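Local coordinates for high-affinity zinc uptake system protein znuA (Streptococcus suis, PDB 3MFQ) that probably serves as the metal-binding component of a zinc or related metal uptake system, holding the ion in a site between two lobes, at residues A[168-173]-A[217-222]. Numbering follows the deposited sequence.
Sequences TPHDAF and FTESTT. With ZN (zinc ion), chain D.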
loop_
_atom_site.group_PDB
_atom_site.type_symbol
_atom_site.label_atom_id
_atom_site.label_comp_id
_atom_site.label_asym_id
_atom_site.label_seq_id
_atom_site.Cartn_x
_atom_site.Cartn_y
_atom_site.Cartn_z
ATOM N N THR A 168 -3.011 -11.613 -6.413
ATOM C CA THR A 168 -3.626 -10.297 -6.407
ATOM C C THR A 168 -3.624 -9.712 -7.814
ATOM O O THR A 168 -2.871 -10.168 -8.671
ATOM C CB THR A 168 -2.880 -9.352 -5.452
ATOM O OG1 THR A 168 -1.537 -9.168 -5.914
ATOM C CG2 THR A 168 -2.849 -9.935 -4.050
ATOM N N PRO A 169 -4.479 -8.706 -8.057
ATOM C CA PRO A 169 -4.612 -8.044 -9.361
ATOM C C PRO A 169 -3.300 -7.470 -9.896
ATOM O O PRO A 169 -3.083 -7.492 -11.106
ATOM C CB PRO A 169 -5.603 -6.917 -9.075
ATOM C CG PRO A 169 -6.420 -7.427 -7.950
ATOM C CD PRO A 169 -5.478 -8.214 -7.092
ATOM N N HIS A 170 -2.444 -6.958 -9.017
ATOM C CA HIS A 170 -1.131 -6.487 -9.450
ATOM C C HIS A 170 -0.069 -6.625 -8.363
ATOM O O HIS A 170 -0.383 -6.829 -7.192
ATOM C CB HIS A 170 -1.200 -5.052 -9.984
ATOM C CG HIS A 170 -1.267 -4.005 -8.918
ATOM N ND1 HIS A 170 -2.400 -3.775 -8.168
ATOM C CD2 HIS A 170 -0.346 -3.107 -8.493
ATOM C CE1 HIS A 170 -2.171 -2.789 -7.318
ATOM N NE2 HIS A 170 -0.932 -2.367 -7.496
ATOM N N ASP A 171 1.190 -6.519 -8.770
ATOM C CA ASP A 171 2.317 -6.749 -7.876
ATOM C C ASP A 171 2.444 -5.640 -6.837
ATOM O O ASP A 171 3.125 -4.643 -7.065
ATOM C CB ASP A 171 3.606 -6.850 -8.688
ATOM C CG ASP A 171 4.591 -7.830 -8.094
ATOM O OD1 ASP A 171 4.424 -8.195 -6.910
ATOM O OD2 ASP A 171 5.527 -8.238 -8.813
ATOM N N ALA A 172 1.795 -5.822 -5.693
ATOM C CA ALA A 172 1.769 -4.782 -4.672
ATOM C C ALA A 172 2.084 -5.320 -3.281
ATOM O O ALA A 172 2.032 -4.579 -2.301
ATOM C CB ALA A 172 0.423 -4.076 -4.674
ATOM N N PHE A 173 2.406 -6.606 -3.198
ATOM C CA PHE A 173 2.653 -7.239 -1.909
ATOM C C PHE A 173 4.012 -7.924 -1.846
ATOM O O PHE A 173 4.210 -8.849 -1.059
ATOM C CB PHE A 173 1.549 -8.247 -1.591
ATOM C CG PHE A 173 0.179 -7.637 -1.495
ATOM C CD1 PHE A 173 -0.643 -7.569 -2.607
ATOM C CD2 PHE A 173 -0.290 -7.133 -0.293
ATOM C CE1 PHE A 173 -1.905 -7.009 -2.522
ATOM C CE2 PHE A 173 -1.552 -6.572 -0.202
ATOM C CZ PHE A 173 -2.359 -6.509 -1.318
ATOM N N PHE A 217 -7.187 -13.227 -4.889
ATOM C CA PHE A 217 -7.700 -12.081 -4.149
ATOM C C PHE A 217 -8.070 -10.876 -5.003
ATOM O O PHE A 217 -7.616 -10.731 -6.138
ATOM C CB PHE A 217 -6.728 -11.678 -3.042
ATOM C CG PHE A 217 -6.754 -12.598 -1.860
ATOM C CD1 PHE A 217 -6.048 -13.789 -1.877
ATOM C CD2 PHE A 217 -7.494 -12.280 -0.735
ATOM C CE1 PHE A 217 -6.073 -14.641 -0.789
ATOM C CE2 PHE A 217 -7.525 -13.129 0.357
ATOM C CZ PHE A 217 -6.813 -14.311 0.329
ATOM N N THR A 218 -8.904 -10.018 -4.424
ATOM C CA THR A 218 -9.414 -8.828 -5.091
ATOM C C THR A 218 -9.065 -7.582 -4.281
ATOM O O THR A 218 -9.036 -7.625 -3.051
ATOM C CB THR A 218 -10.943 -8.916 -5.272
ATOM O OG1 THR A 218 -11.243 -9.762 -6.388
ATOM C CG2 THR A 218 -11.541 -7.543 -5.519
ATOM N N GLU A 219 -8.790 -6.478 -4.970
ATOM C CA GLU A 219 -8.419 -5.233 -4.303
ATOM C C GLU A 219 -9.387 -4.105 -4.645
ATOM O O GLU A 219 -10.038 -4.126 -5.690
ATOM C CB GLU A 219 -6.991 -4.834 -4.671
ATOM C CG GLU A 219 -6.821 -4.467 -6.129
ATOM C CD GLU A 219 -5.370 -4.360 -6.537
ATOM O OE1 GLU A 219 -4.494 -4.585 -5.677
ATOM O OE2 GLU A 219 -5.104 -4.056 -7.719
ATOM N N SER A 220 -9.465 -3.117 -3.758
ATOM C CA SER A 220 -10.448 -2.042 -3.862
ATOM C C SER A 220 -10.127 -0.996 -4.929
ATOM O O SER A 220 -11.018 -0.273 -5.375
ATOM C CB SER A 220 -10.612 -1.349 -2.506
ATOM O OG SER A 220 -9.403 -0.722 -2.108
ATOM N N THR A 221 -8.866 -0.913 -5.337
ATOM C CA THR A 221 -8.445 0.131 -6.268
ATOM C C THR A 221 -8.507 -0.261 -7.747
ATOM O O THR A 221 -8.408 0.602 -8.618
ATOM C CB THR A 221 -7.036 0.669 -5.928
ATOM O OG1 THR A 221 -6.219 -0.400 -5.439
ATOM C CG2 THR A 221 -7.123 1.753 -4.867
ATOM N N THR A 222 -8.675 -1.549 -8.036
ATOM C CA THR A 222 -8.781 -1.994 -9.428
ATOM C C THR A 222 -10.064 -2.778 -9.701
ATOM O O THR A 222 -10.723 -3.252 -8.778
ATOM C CB THR A 222 -7.567 -2.847 -9.869
ATOM O OG1 THR A 222 -7.459 -4.008 -9.037
ATOM C CG2 THR A 222 -6.281 -2.040 -9.776
HETATM ZN ZN ZN D . -0.063 -0.573 -6.636
HETATM O O HOH W 1 -2.107 -6.135 -5.410
#
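The imidazole of H170 meets the carboxylate of E219 at its edge: OE2 lies only 8° out of the ring plane, while the two flat groups are turned 62° against each other. H170 ND1 donates to the syn lone pair of E219 OE2 at 2.8 Å, but the bond is bent, with an N-H...O angle of 138°. At another corner of the same ring, NE2 binds the zinc ion at 2.2 Å, which leaves ND1 to face the glutamate.

The carboxylate is itself held by several bonds. T222 OG1 donates to the anti lone pair of E219 OE2 at 2.7 Å, so this oxygen accepts from two donors. A water joins OE1 to the H170 backbone by donating to E219 OE1 (2.9 Å) and to H170 O, and S253 also bonds OE1. These bonds should fix the carboxylate's rotation; the ND1-OE2 bond probably raises the electron density at NE2, which binds the zinc.

Beside the carboxylate, P169 and E219 run alongside in opposite senses, with P169 CG 3.5 Å from E219 CG. P169 CD also rests 3.4 Å from the carbonyl oxygen of F217.

The two loops follow strands 165-167 and 215-217. H41, H104 and D254 complete the zinc site with H170. H170 and E219 form a His-carboxylate pair, with E219 in the second shell and T222 supporting it from behind, in the buried metal site of a ZnuA/TroA-family solute-binding protein.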